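Local structure of pyruvate kinase (3GG8) at residues Val309-Pro323 with Thr341-Phe355. The protein catalyses the last step of glycolysis, transferring the phosphoryl group of phosphoenolpyruvate to ADP to give pyruvate and ATP. Residues are numbered along the deposited sequence; the frame is centred on the assembly and turned at random.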
# COMPACT_ATOMS: atom_id res chain seq x y z
N VAL C 309 -25.33 3.98 13.63
CA VAL C 309 -25.09 3.84 15.07
C VAL C 309 -25.38 5.17 15.76
O VAL C 309 -24.96 6.24 15.27
CB VAL C 309 -23.64 3.28 15.39
CG1 VAL C 309 -22.55 4.19 14.88
CG2 VAL C 309 -23.46 2.95 16.89
N ILE C 310 -26.13 5.12 16.86
CA ILE C 310 -26.38 6.30 17.70
C ILE C 310 -25.60 6.21 19.03
O ILE C 310 -25.65 5.21 19.72
CB ILE C 310 -27.88 6.48 18.03
CG1 ILE C 310 -28.73 6.34 16.75
CG2 ILE C 310 -28.16 7.82 18.77
CD1 ILE C 310 -30.20 6.12 17.06
N THR C 311 -24.88 7.28 19.35
CA THR C 311 -24.20 7.42 20.63
C THR C 311 -25.07 8.24 21.60
O THR C 311 -25.39 9.41 21.34
CB THR C 311 -22.80 8.06 20.42
OG1 THR C 311 -22.08 7.28 19.47
CG2 THR C 311 -22.02 8.11 21.72
N ALA C 312 -25.44 7.61 22.70
CA ALA C 312 -26.44 8.15 23.60
C ALA C 312 -25.95 8.21 25.04
O ALA C 312 -25.02 7.49 25.43
CB ALA C 312 -27.74 7.34 23.49
N THR C 313 -26.59 9.10 25.81
CA THR C 313 -26.42 9.26 27.26
C THR C 313 -25.11 9.93 27.60
O THR C 313 -24.11 9.80 26.87
CB THR C 313 -26.55 7.95 28.08
OG1 THR C 313 -25.31 7.24 28.05
CG2 THR C 313 -27.67 7.05 27.56
N GLN C 314 -25.13 10.65 28.71
CA GLN C 314 -23.97 11.34 29.23
C GLN C 314 -23.20 12.09 28.13
O GLN C 314 -21.97 11.96 28.05
CB GLN C 314 -23.07 10.36 29.96
CG GLN C 314 -23.81 9.47 30.94
CD GLN C 314 -22.86 8.64 31.76
OE1 GLN C 314 -21.84 8.16 31.26
NE2 GLN C 314 -23.17 8.48 33.03
N MET C 315 -23.93 12.85 27.32
CA MET C 315 -23.36 13.60 26.21
C MET C 315 -23.01 15.04 26.57
O MET C 315 -21.84 15.39 26.72
CB MET C 315 -24.31 13.55 25.00
CG MET C 315 -24.46 12.13 24.42
SD MET C 315 -22.96 11.55 23.58
CE MET C 315 -23.30 12.21 21.96
N LEU C 316 -24.04 15.87 26.75
CA LEU C 316 -23.88 17.27 27.12
C LEU C 316 -24.71 17.58 28.38
O LEU C 316 -25.46 18.55 28.41
CB LEU C 316 -24.35 18.15 25.96
CG LEU C 316 -23.41 18.75 24.91
CD1 LEU C 316 -22.18 17.95 24.64
CD2 LEU C 316 -24.17 19.04 23.62
N GLU C 317 -24.54 16.77 29.42
CA GLU C 317 -25.51 16.76 30.51
C GLU C 317 -25.53 18.02 31.38
O GLU C 317 -26.58 18.38 31.91
CB GLU C 317 -25.45 15.45 31.32
CG GLU C 317 -25.79 14.26 30.40
CD GLU C 317 -26.66 13.17 31.04
OE1 GLU C 317 -26.52 12.94 32.26
OE2 GLU C 317 -27.45 12.51 30.29
N SER C 318 -24.40 18.72 31.45
CA SER C 318 -24.31 19.96 32.23
C SER C 318 -25.14 21.08 31.62
O SER C 318 -25.46 22.07 32.29
CB SER C 318 -22.86 20.41 32.37
OG SER C 318 -22.40 21.01 31.17
N MET C 319 -25.49 20.95 30.34
CA MET C 319 -26.28 21.96 29.64
C MET C 319 -27.78 21.93 29.96
O MET C 319 -28.54 22.79 29.52
CB MET C 319 -26.05 21.87 28.12
CG MET C 319 -24.63 22.26 27.70
SD MET C 319 -24.53 22.41 25.91
CE MET C 319 -25.17 24.07 25.65
N ILE C 320 -28.20 20.91 30.71
CA ILE C 320 -29.52 20.92 31.32
C ILE C 320 -29.69 22.21 32.14
O ILE C 320 -30.80 22.74 32.23
CB ILE C 320 -29.75 19.66 32.20
CG1 ILE C 320 -29.94 18.44 31.31
CG2 ILE C 320 -30.98 19.86 33.11
CD1 ILE C 320 -29.75 17.12 32.01
N LYS C 321 -28.58 22.71 32.68
CA LYS C 321 -28.55 23.89 33.55
C LYS C 321 -27.62 25.02 33.10
O LYS C 321 -27.71 26.13 33.60
CB LYS C 321 -28.20 23.45 34.99
CG LYS C 321 -29.06 22.26 35.50
CD LYS C 321 -30.29 22.68 36.34
CE LYS C 321 -31.46 23.30 35.52
NZ LYS C 321 -31.59 24.80 35.71
N ASN C 322 -26.73 24.74 32.16
CA ASN C 322 -25.72 25.71 31.73
C ASN C 322 -25.76 25.97 30.22
O ASN C 322 -26.04 25.05 29.46
CB ASN C 322 -24.32 25.25 32.18
CG ASN C 322 -24.22 25.04 33.69
OD1 ASN C 322 -23.64 24.06 34.15
ND2 ASN C 322 -24.78 25.96 34.47
N PRO C 323 -25.54 27.23 29.79
CA PRO C 323 -25.58 27.57 28.35
C PRO C 323 -24.34 27.12 27.57
O PRO C 323 -24.29 27.24 26.34
CB PRO C 323 -25.71 29.10 28.35
CG PRO C 323 -25.12 29.55 29.66
CD PRO C 323 -25.29 28.41 30.65
N THR C 341 -19.41 7.67 14.57
CA THR C 341 -20.84 7.59 14.86
C THR C 341 -21.71 8.26 13.78
O THR C 341 -21.32 9.29 13.23
CB THR C 341 -21.19 8.17 16.27
OG1 THR C 341 -22.48 7.69 16.68
CG2 THR C 341 -21.18 9.70 16.26
N ASP C 342 -22.87 7.68 13.50
CA ASP C 342 -23.80 8.26 12.55
C ASP C 342 -24.58 9.37 13.21
O ASP C 342 -24.79 10.42 12.59
CB ASP C 342 -24.77 7.20 11.99
CG ASP C 342 -24.09 6.28 11.00
OD1 ASP C 342 -24.02 6.63 9.80
OD2 ASP C 342 -23.62 5.20 11.41
N CYS C 343 -25.02 9.11 14.45
CA CYS C 343 -25.82 10.03 15.25
C CYS C 343 -25.24 10.28 16.64
O CYS C 343 -24.60 9.42 17.24
CB CYS C 343 -27.26 9.53 15.43
SG CYS C 343 -28.14 9.09 13.92
N VAL C 344 -25.49 11.49 17.12
CA VAL C 344 -25.26 11.86 18.52
C VAL C 344 -26.63 12.23 19.11
O VAL C 344 -27.47 12.82 18.42
CB VAL C 344 -24.22 13.00 18.65
CG1 VAL C 344 -22.81 12.45 18.45
CG2 VAL C 344 -24.50 14.12 17.64
N MET C 345 -26.86 11.87 20.37
CA MET C 345 -28.19 12.00 20.94
C MET C 345 -28.21 12.85 22.19
O MET C 345 -27.34 12.70 23.07
CB MET C 345 -28.80 10.64 21.24
CG MET C 345 -30.25 10.70 21.70
SD MET C 345 -30.87 9.05 22.01
CE MET C 345 -30.81 8.96 23.78
N LEU C 346 -29.20 13.75 22.24
CA LEU C 346 -29.51 14.55 23.41
C LEU C 346 -30.70 13.94 24.14
O LEU C 346 -31.71 13.52 23.52
CB LEU C 346 -29.77 16.02 23.03
CG LEU C 346 -28.55 16.75 22.42
CD1 LEU C 346 -28.92 18.10 21.77
CD2 LEU C 346 -27.38 16.91 23.41
N SER C 347 -30.56 13.86 25.46
CA SER C 347 -31.62 13.27 26.28
C SER C 347 -32.29 14.34 27.11
O SER C 347 -33.13 15.08 26.58
CB SER C 347 -31.08 12.11 27.12
OG SER C 347 -30.72 11.04 26.26
N GLY C 348 -31.94 14.43 28.39
CA GLY C 348 -32.50 15.44 29.30
C GLY C 348 -32.19 16.87 28.87
O GLY C 348 -32.96 17.81 29.19
N GLU C 349 -31.07 17.06 28.17
CA GLU C 349 -30.65 18.40 27.73
C GLU C 349 -31.75 19.11 26.94
O GLU C 349 -31.87 20.33 27.04
CB GLU C 349 -29.36 18.35 26.90
CG GLU C 349 -28.17 17.66 27.57
CD GLU C 349 -28.00 16.19 27.15
OE1 GLU C 349 -26.85 15.71 27.03
OE2 GLU C 349 -29.03 15.50 26.95
N THR C 350 -32.51 18.35 26.15
CA THR C 350 -33.62 18.90 25.32
C THR C 350 -35.00 18.59 25.94
O THR C 350 -35.95 19.37 25.77
CB THR C 350 -33.61 18.37 23.81
OG1 THR C 350 -33.67 16.93 23.78
CG2 THR C 350 -32.38 18.82 23.05
N ALA C 351 -35.12 17.45 26.63
CA ALA C 351 -36.41 17.08 27.24
C ALA C 351 -36.74 17.96 28.46
O ALA C 351 -37.88 18.42 28.62
CB ALA C 351 -36.43 15.59 27.60
N ASN C 352 -35.74 18.19 29.30
CA ASN C 352 -35.90 18.81 30.60
C ASN C 352 -34.85 19.90 30.80
O ASN C 352 -34.46 20.20 31.94
CB ASN C 352 -35.73 17.75 31.71
CG ASN C 352 -36.57 16.51 31.51
OD1 ASN C 352 -36.03 15.41 31.38
ND2 ASN C 352 -37.89 16.66 31.51
N GLY C 353 -34.35 20.48 29.72
CA GLY C 353 -33.22 21.39 29.85
C GLY C 353 -33.62 22.84 29.84
O GLY C 353 -34.68 23.17 29.28
N GLU C 354 -32.80 23.72 30.42
CA GLU C 354 -33.05 25.16 30.35
C GLU C 354 -32.66 25.78 29.00
O GLU C 354 -33.09 26.89 28.67
CB GLU C 354 -32.36 25.92 31.49
CG GLU C 354 -33.04 25.80 32.87
CD GLU C 354 -34.50 26.28 32.87
OE1 GLU C 354 -34.77 27.38 32.34
OE2 GLU C 354 -35.37 25.54 33.39
N PHE C 355 -31.86 25.06 28.21
CA PHE C 355 -31.35 25.57 26.94
C PHE C 355 -31.47 24.54 25.80
O PHE C 355 -30.47 24.16 25.20
CB PHE C 355 -29.88 26.04 27.11
CG PHE C 355 -29.68 27.00 28.25
CD1 PHE C 355 -29.91 28.38 28.07
CD2 PHE C 355 -29.28 26.54 29.51
CE1 PHE C 355 -29.73 29.29 29.14
CE2 PHE C 355 -29.08 27.44 30.58
CZ PHE C 355 -29.31 28.82 30.39
O HOH W 1 -28.01 11.50 25.52
O HOH W 2 -27.10 13.14 27.34
O HOH W 3 -30.68 22.40 28.03
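Ile310 and Thr311 pair in parallel with Cys343 and Val344, joining the seventh and eighth strands of the (beta/alpha)8 barrel in a beta-alpha-beta unit whose helix is 327-339. Cys343 O accepts two bonds from opposite faces of its carbonyl plane: from Thr311 N, whose N-H...O angle of 176° makes the bond almost straight, and from Thr341 OG1. Threonine suits position 341 because its hydroxyl, set anti to the backbone N (chi1 -162°), continues a buried chain: Thr311 OG1 donates to Thr341 OG1 at 2.8 Å. Ile310 lays CG2 against Met345 CB, while the flexible thioether of Met345 bends at its end to press CE tightly on Ala312 CB, 3.5 Å away; the small methyl of alanine admits it.

Beyond the strands, buried Glu349, in the short helix 348-351, reaches across to the loop at Met315-Glu317. Leu316 N donates to Glu349 OE1 at 2.8 Å, approaching almost head-on to the C-O bond. A water accepts from Met315 N and donates to Glu349 OE1 and Glu317 OE2, probably easing their like charges. Glu349 OE2 takes Ser347 N, so both carboxylate oxygens are gripped and the group's rotation is fixed. Ile320 lays CG1 on the Gly348-Glu349 backbone, where glycine adds no side chain. Farther out, Glu354 N bonds Ile320 O, and the flat Phe355 ring offers a face to compact Pro323 in a CH-pi contact, with Pro323 CB 4.1 Å from the Phe355 ring centroid. A second water bridges Met319 O, Glu349 O and Phe355 N, donating to both carbonyl oxygens and accepting from the amide.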